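Local coordinates for protein inositol-1-monophosphatase (PDB 2Q74) that probably catalyses the magnesium-dependent hydrolysis of inositol 1-phosphate to free myo-inositol and phosphate, the last step of myo-inositol biosynthesis, at residues A15-R27 against G134-S146. Numbering follows the deposited sequence.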
ATOM      1  N   ALA A  15      -4.637  18.647  18.045  1.00 66.79           N
ATOM      2  CA  ALA A  15      -3.998  17.968  16.924  1.00 66.24           C
ATOM      3  C   ALA A  15      -4.957  16.958  16.305  1.00 65.79           C
ATOM      4  O   ALA A  15      -5.037  16.865  15.088  1.00 65.30           O
ATOM      5  CB  ALA A  15      -2.708  17.286  17.368  1.00 65.79           C
ATOM      6  N   GLU A  16      -5.669  16.213  17.153  1.00 65.52           N
ATOM      7  CA  GLU A  16      -6.597  15.170  16.704  1.00 65.67           C
ATOM      8  C   GLU A  16      -7.759  15.799  15.943  1.00 65.35           C
ATOM      9  O   GLU A  16      -8.171  15.346  14.868  1.00 64.87           O
ATOM     10  CB  GLU A  16      -7.132  14.362  17.881  1.00 65.28           C
ATOM     11  CG  GLU A  16      -6.095  13.436  18.527  1.00 67.12           C
ATOM     12  CD  GLU A  16      -6.500  12.927  19.922  1.00 67.07           C
ATOM     13  OE1 GLU A  16      -7.369  13.553  20.577  1.00 68.71           O
ATOM     14  OE2 GLU A  16      -5.926  11.901  20.361  1.00 67.45           O
ATOM     15  N   ASN A  17      -8.279  16.870  16.514  1.00 65.15           N
ATOM     16  CA  ASN A  17      -9.426  17.548  15.949  1.00 64.67           C
ATOM     17  C   ASN A  17      -9.106  18.191  14.614  1.00 63.94           C
ATOM     18  O   ASN A  17      -9.858  18.051  13.658  1.00 64.26           O
ATOM     19  CB  ASN A  17      -9.934  18.583  16.936  1.00 64.82           C
ATOM     20  CG  ASN A  17     -10.571  17.959  18.153  1.00 65.45           C
ATOM     21  OD1 ASN A  17     -11.076  16.853  18.105  1.00 66.59           O
ATOM     22  ND2 ASN A  17     -10.550  18.673  19.249  1.00 67.17           N
ATOM     23  N   LEU A  18      -7.979  18.878  14.544  1.00 63.06           N
ATOM     24  CA  LEU A  18      -7.577  19.520  13.303  1.00 62.44           C
ATOM     25  C   LEU A  18      -7.286  18.507  12.201  1.00 62.06           C
ATOM     26  O   LEU A  18      -7.685  18.712  11.045  1.00 61.85           O
ATOM     27  CB  LEU A  18      -6.357  20.409  13.513  1.00 62.23           C
ATOM     28  CG  LEU A  18      -6.580  21.696  14.287  1.00 61.86           C
ATOM     29  CD1 LEU A  18      -5.389  22.582  14.100  1.00 62.09           C
ATOM     30  CD2 LEU A  18      -7.824  22.410  13.824  1.00 62.81           C
ATOM     31  N   ALA A  19      -6.604  17.421  12.563  1.00 61.34           N
ATOM     32  CA  ALA A  19      -6.317  16.348  11.628  1.00 60.90           C
ATOM     33  C   ALA A  19      -7.616  15.779  11.036  1.00 60.74           C
ATOM     34  O   ALA A  19      -7.756  15.653   9.796  1.00 61.14           O
ATOM     35  CB  ALA A  19      -5.512  15.255  12.312  1.00 60.56           C
ATOM     36  N   ALA A  20      -8.575  15.472  11.909  1.00 60.13           N
ATOM     37  CA  ALA A  20      -9.858  14.884  11.488  1.00 59.89           C
ATOM     38  C   ALA A  20     -10.635  15.840  10.593  1.00 59.87           C
ATOM     39  O   ALA A  20     -11.175  15.435   9.549  1.00 60.06           O
ATOM     40  CB  ALA A  20     -10.712  14.498  12.682  1.00 59.23           C
ATOM     41  N   GLU A  21     -10.699  17.102  11.014  1.00 59.68           N
ATOM     42  CA  GLU A  21     -11.312  18.156  10.210  1.00 59.75           C
ATOM     43  C   GLU A  21     -10.709  18.237   8.823  1.00 58.59           C
ATOM     44  O   GLU A  21     -11.411  18.180   7.832  1.00 59.08           O
ATOM     45  CB  GLU A  21     -11.096  19.512  10.868  1.00 60.07           C
ATOM     46  CG  GLU A  21     -12.100  19.918  11.890  1.00 61.84           C
ATOM     47  CD  GLU A  21     -11.812  21.314  12.382  1.00 64.32           C
ATOM     48  OE1 GLU A  21     -11.779  22.247  11.546  1.00 67.20           O
ATOM     49  OE2 GLU A  21     -11.573  21.470  13.599  1.00 67.74           O
ATOM     50  N   ALA A  22      -9.395  18.398   8.776  1.00 57.69           N
ATOM     51  CA  ALA A  22      -8.669  18.583   7.527  1.00 57.07           C
ATOM     52  C   ALA A  22      -8.824  17.360   6.610  1.00 56.76           C
ATOM     53  O   ALA A  22      -9.002  17.510   5.402  1.00 56.84           O
ATOM     54  CB  ALA A  22      -7.208  18.889   7.807  1.00 56.53           C
ATOM     55  N   ALA A  23      -8.834  16.161   7.191  1.00 56.33           N
ATOM     56  CA  ALA A  23      -9.054  14.946   6.416  1.00 55.98           C
ATOM     57  C   ALA A  23     -10.406  15.025   5.720  1.00 56.06           C
ATOM     58  O   ALA A  23     -10.515  14.782   4.515  1.00 56.28           O
ATOM     59  CB  ALA A  23      -8.981  13.718   7.310  1.00 55.74           C
ATOM     60  N   ALA A  24     -11.436  15.379   6.475  1.00 55.89           N
ATOM     61  CA  ALA A  24     -12.785  15.517   5.925  1.00 56.20           C
ATOM     62  C   ALA A  24     -12.826  16.508   4.752  1.00 56.73           C
ATOM     63  O   ALA A  24     -13.574  16.326   3.778  1.00 56.72           O
ATOM     64  CB  ALA A  24     -13.752  15.965   7.021  1.00 55.28           C
ATOM     65  N   PHE A  25     -12.029  17.567   4.859  1.00 57.66           N
ATOM     66  CA  PHE A  25     -11.989  18.621   3.842  1.00 58.22           C
ATOM     67  C   PHE A  25     -11.264  18.144   2.595  1.00 58.85           C
ATOM     68  O   PHE A  25     -11.709  18.387   1.482  1.00 59.24           O
ATOM     69  CB  PHE A  25     -11.269  19.836   4.430  1.00 58.54           C
ATOM     70  CG  PHE A  25     -11.152  20.996   3.491  1.00 58.15           C
ATOM     71  CD1 PHE A  25     -12.215  21.838   3.283  1.00 58.86           C
ATOM     72  CD2 PHE A  25      -9.953  21.266   2.847  1.00 58.50           C
ATOM     73  CE1 PHE A  25     -12.098  22.942   2.423  1.00 59.33           C
ATOM     74  CE2 PHE A  25      -9.825  22.351   1.991  1.00 59.14           C
ATOM     75  CZ  PHE A  25     -10.900  23.187   1.777  1.00 59.23           C
ATOM     76  N   VAL A  26     -10.139  17.468   2.791  1.00 59.39           N
ATOM     77  CA  VAL A  26      -9.377  16.897   1.681  1.00 59.82           C
ATOM     78  C   VAL A  26     -10.229  15.900   0.905  1.00 60.59           C
ATOM     79  O   VAL A  26     -10.276  15.897  -0.307  1.00 60.87           O
ATOM     80  CB  VAL A  26      -8.115  16.166   2.225  1.00 59.46           C
ATOM     81  CG1 VAL A  26      -7.464  15.319   1.150  1.00 57.66           C
ATOM     82  CG2 VAL A  26      -7.147  17.182   2.806  1.00 58.79           C
ATOM     83  N   ARG A  27     -10.878  15.037   1.657  1.00 61.75           N
ATOM     84  CA  ARG A  27     -11.709  13.977   1.141  1.00 62.64           C
ATOM     85  C   ARG A  27     -12.805  14.589   0.267  1.00 63.31           C
ATOM     86  O   ARG A  27     -13.096  14.115  -0.836  1.00 63.33           O
ATOM     87  CB  ARG A  27     -12.251  13.233   2.357  1.00 62.99           C
ATOM     88  CG  ARG A  27     -13.140  12.084   2.106  1.00 63.86           C
ATOM     89  CD  ARG A  27     -12.808  10.898   3.011  1.00 64.87           C
ATOM     90  NE  ARG A  27     -12.337  11.216   4.363  1.00 65.80           N
ATOM     91  CZ  ARG A  27     -13.080  11.689   5.364  1.00 66.28           C
ATOM     92  NH1 ARG A  27     -14.360  11.979   5.183  1.00 68.99           N
ATOM     93  NH2 ARG A  27     -12.535  11.887   6.558  1.00 65.11           N
ATOM     94  N   GLY A 134       1.085  14.994  18.619  1.00 62.77           N
ATOM     95  CA  GLY A 134       0.933  14.823  17.187  1.00 61.55           C
ATOM     96  C   GLY A 134      -0.278  14.027  16.777  1.00 60.00           C
ATOM     97  O   GLY A 134      -0.844  13.291  17.576  1.00 59.90           O
ATOM     98  N   ALA A 135      -0.671  14.177  15.520  1.00 58.21           N
ATOM     99  CA  ALA A 135      -1.824  13.429  14.996  1.00 57.06           C
ATOM    100  C   ALA A 135      -1.665  13.235  13.515  1.00 55.87           C
ATOM    101  O   ALA A 135      -1.349  14.195  12.799  1.00 56.81           O
ATOM    102  CB  ALA A 135      -3.127  14.157  15.294  1.00 56.40           C
ATOM    103  N   VAL A 136      -1.849  12.005  13.046  1.00 54.42           N
ATOM    104  CA  VAL A 136      -1.816  11.730  11.596  1.00 53.17           C
ATOM    105  C   VAL A 136      -3.136  11.129  11.212  1.00 52.76           C
ATOM    106  O   VAL A 136      -3.557  10.110  11.757  1.00 52.49           O
ATOM    107  CB  VAL A 136      -0.699  10.721  11.190  1.00 53.03           C
ATOM    108  CG1 VAL A 136      -0.776  10.388   9.668  1.00 52.57           C
ATOM    109  CG2 VAL A 136       0.681  11.231  11.570  1.00 51.10           C
ATOM    110  N   ALA A 137      -3.796  11.757  10.261  1.00 53.04           N
ATOM    111  CA  ALA A 137      -5.125  11.302   9.824  1.00 52.97           C
ATOM    112  C   ALA A 137      -4.924  10.552   8.545  1.00 53.21           C
ATOM    113  O   ALA A 137      -4.407  11.125   7.612  1.00 53.71           O
ATOM    114  CB  ALA A 137      -6.049  12.480   9.587  1.00 52.12           C
ATOM    115  N   ASP A 138      -5.313   9.282   8.522  1.00 54.00           N
ATOM    116  CA  ASP A 138      -5.357   8.465   7.306  1.00 54.94           C
ATOM    117  C   ASP A 138      -6.670   8.792   6.601  1.00 55.40           C
ATOM    118  O   ASP A 138      -7.726   8.230   6.917  1.00 55.71           O
ATOM    119  CB  ASP A 138      -5.279   6.963   7.670  1.00 55.68           C
ATOM    120  CG  ASP A 138      -5.224   6.028   6.434  1.00 58.40           C
ATOM    121  OD1 ASP A 138      -5.607   6.434   5.314  1.00 60.62           O
ATOM    122  OD2 ASP A 138      -4.813   4.846   6.617  1.00 62.59           O
ATOM    123  N   VAL A 139      -6.584   9.690   5.626  1.00 55.47           N
ATOM    124  CA  VAL A 139      -7.751  10.269   5.001  1.00 55.14           C
ATOM    125  C   VAL A 139      -8.706   9.208   4.452  1.00 55.56           C
ATOM    126  O   VAL A 139      -9.886   9.195   4.807  1.00 55.59           O
ATOM    127  CB  VAL A 139      -7.330  11.313   3.926  1.00 55.16           C
ATOM    128  CG1 VAL A 139      -8.545  11.926   3.256  1.00 54.90           C
ATOM    129  CG2 VAL A 139      -6.493  12.397   4.582  1.00 54.64           C
ATOM    130  N   ALA A 140      -8.221   8.303   3.612  1.00 56.38           N
ATOM    131  CA  ALA A 140      -9.164   7.384   2.935  1.00 56.71           C
ATOM    132  C   ALA A 140      -9.721   6.350   3.927  1.00 57.15           C
ATOM    133  O   ALA A 140     -10.827   5.865   3.767  1.00 57.26           O
ATOM    134  CB  ALA A 140      -8.522   6.716   1.732  1.00 56.05           C
ATOM    135  N   ALA A 141      -8.949   6.029   4.953  1.00 58.44           N
ATOM    136  CA  ALA A 141      -9.358   5.031   5.941  1.00 59.13           C
ATOM    137  C   ALA A 141     -10.355   5.619   6.924  1.00 60.15           C
ATOM    138  O   ALA A 141     -11.080   4.887   7.560  1.00 60.59           O
ATOM    139  CB  ALA A 141      -8.148   4.512   6.674  1.00 58.34           C
ATOM    140  N   ARG A 142     -10.393   6.942   7.029  1.00 61.40           N
ATOM    141  CA  ARG A 142     -11.203   7.654   8.013  1.00 62.35           C
ATOM    142  C   ARG A 142     -10.820   7.306   9.436  1.00 62.04           C
ATOM    143  O   ARG A 142     -11.672   7.091  10.292  1.00 62.38           O
ATOM    144  CB  ARG A 142     -12.692   7.412   7.762  1.00 63.19           C
ATOM    145  CG  ARG A 142     -13.155   8.068   6.514  1.00 66.38           C
ATOM    146  CD  ARG A 142     -14.572   7.771   6.163  1.00 71.85           C
ATOM    147  NE  ARG A 142     -14.879   8.481   4.928  1.00 74.89           N
ATOM    148  CZ  ARG A 142     -15.943   8.274   4.169  1.00 77.92           C
ATOM    149  NH1 ARG A 142     -16.847   7.357   4.507  1.00 80.10           N
ATOM    150  NH2 ARG A 142     -16.106   8.985   3.057  1.00 78.79           N
ATOM    151  N   THR A 143      -9.517   7.252   9.677  1.00 61.69           N
ATOM    152  CA  THR A 143      -8.981   6.955  11.007  1.00 61.13           C
ATOM    153  C   THR A 143      -7.972   8.039  11.407  1.00 60.45           C
ATOM    154  O   THR A 143      -7.464   8.760  10.558  1.00 60.10           O
ATOM    155  CB  THR A 143      -8.302   5.581  10.994  1.00 61.10           C
ATOM    156  OG1 THR A 143      -7.233   5.600  10.038  1.00 61.70           O
ATOM    157  CG2 THR A 143      -9.280   4.503  10.573  1.00 60.62           C
ATOM    158  N   VAL A 144      -7.676   8.142  12.696  1.00 59.93           N
ATOM    159  CA  VAL A 144      -6.714   9.128  13.175  1.00 59.46           C
ATOM    160  C   VAL A 144      -5.812   8.500  14.228  1.00 59.34           C
ATOM    161  O   VAL A 144      -6.274   7.930  15.223  1.00 59.67           O
ATOM    162  CB  VAL A 144      -7.402  10.411  13.729  1.00 59.33           C
ATOM    163  CG1 VAL A 144      -6.357  11.460  14.116  1.00 58.41           C
ATOM    164  CG2 VAL A 144      -8.348  11.007  12.694  1.00 59.10           C
ATOM    165  N   TYR A 145      -4.511   8.593  13.984  1.00 59.40           N
ATOM    166  CA  TYR A 145      -3.499   8.125  14.933  1.00 59.11           C
ATOM    167  C   TYR A 145      -3.058   9.340  15.709  1.00 58.86           C
ATOM    168  O   TYR A 145      -2.921  10.406  15.121  1.00 58.09           O
ATOM    169  CB  TYR A 145      -2.300   7.545  14.178  1.00 59.31           C
ATOM    170  CG  TYR A 145      -2.621   6.360  13.295  1.00 59.07           C
ATOM    171  CD1 TYR A 145      -3.149   6.535  12.006  1.00 60.05           C
ATOM    172  CD2 TYR A 145      -2.407   5.068  13.748  1.00 58.79           C
ATOM    173  CE1 TYR A 145      -3.450   5.430  11.190  1.00 59.71           C
ATOM    174  CE2 TYR A 145      -2.673   3.983  12.963  1.00 59.96           C
ATOM    175  CZ  TYR A 145      -3.204   4.153  11.676  1.00 60.37           C
ATOM    176  OH  TYR A 145      -3.482   3.030  10.932  1.00 59.65           O
ATOM    177  N   SER A 146      -2.818   9.191  17.012  1.00 59.19           N
ATOM    178  CA  SER A 146      -2.283  10.305  17.793  1.00 59.68           C
ATOM    179  C   SER A 146      -1.490   9.876  19.000  1.00 60.46           C
ATOM    180  O   SER A 146      -1.600   8.739  19.451  1.00 61.29           O
ATOM    181  CB  SER A 146      -3.414  11.224  18.241  1.00 59.74           C
ATOM    182  OG  SER A 146      -4.388  10.516  18.998  1.00 59.51           O
TER
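Ala-19 and Ala-23 of the helix press their methyls against Ala-137, each CB 3.9 Å from the CB of Ala-137, and Ala-15 meets Ala-135 in the same way. With nothing larger than methyls between them, helix 15-27 and strand 134-138 run nearly parallel (20°) with axes only 7.2 Å apart. Val-144, on the antiparallel neighbouring strand, spreads its two branches, CG1 to Ala-19 and CG2 to Ala-20.

Polar side chains close both ends. The extended chain of Glu-16 lies over Ser-146, whose OG bonds to OE2, modelled very short and of doubtful length; chi1 of 57° turns that hydroxyl toward the carboxylate. At the hairpin turn, where Arg-142 and Thr-143 both face Asp-138 in a G1 beta bulge, the Arg-27 chain bends at chi2 and chi3 and brings NE 3.2 Å from Val-139 O, above the carbonyl plane. Arg-142 N reaches this oxygen from the opposite face. The Arg-142 side chain crosses Arg-27 at about a right angle, NE above the outer part of one guanidinium face, the planes 67° apart; solvent can probably screen these like charges. Val-139 sets CG2 on the Ala-23 methyl and CG1 on Val-26 CG1.

The helix lies on one face of the large mixed sheet, with helix 55-74 beside it against Leu-18, Phe-25 and Val-26; Val-136 and Tyr-145 touch helix 211-220 on the other face.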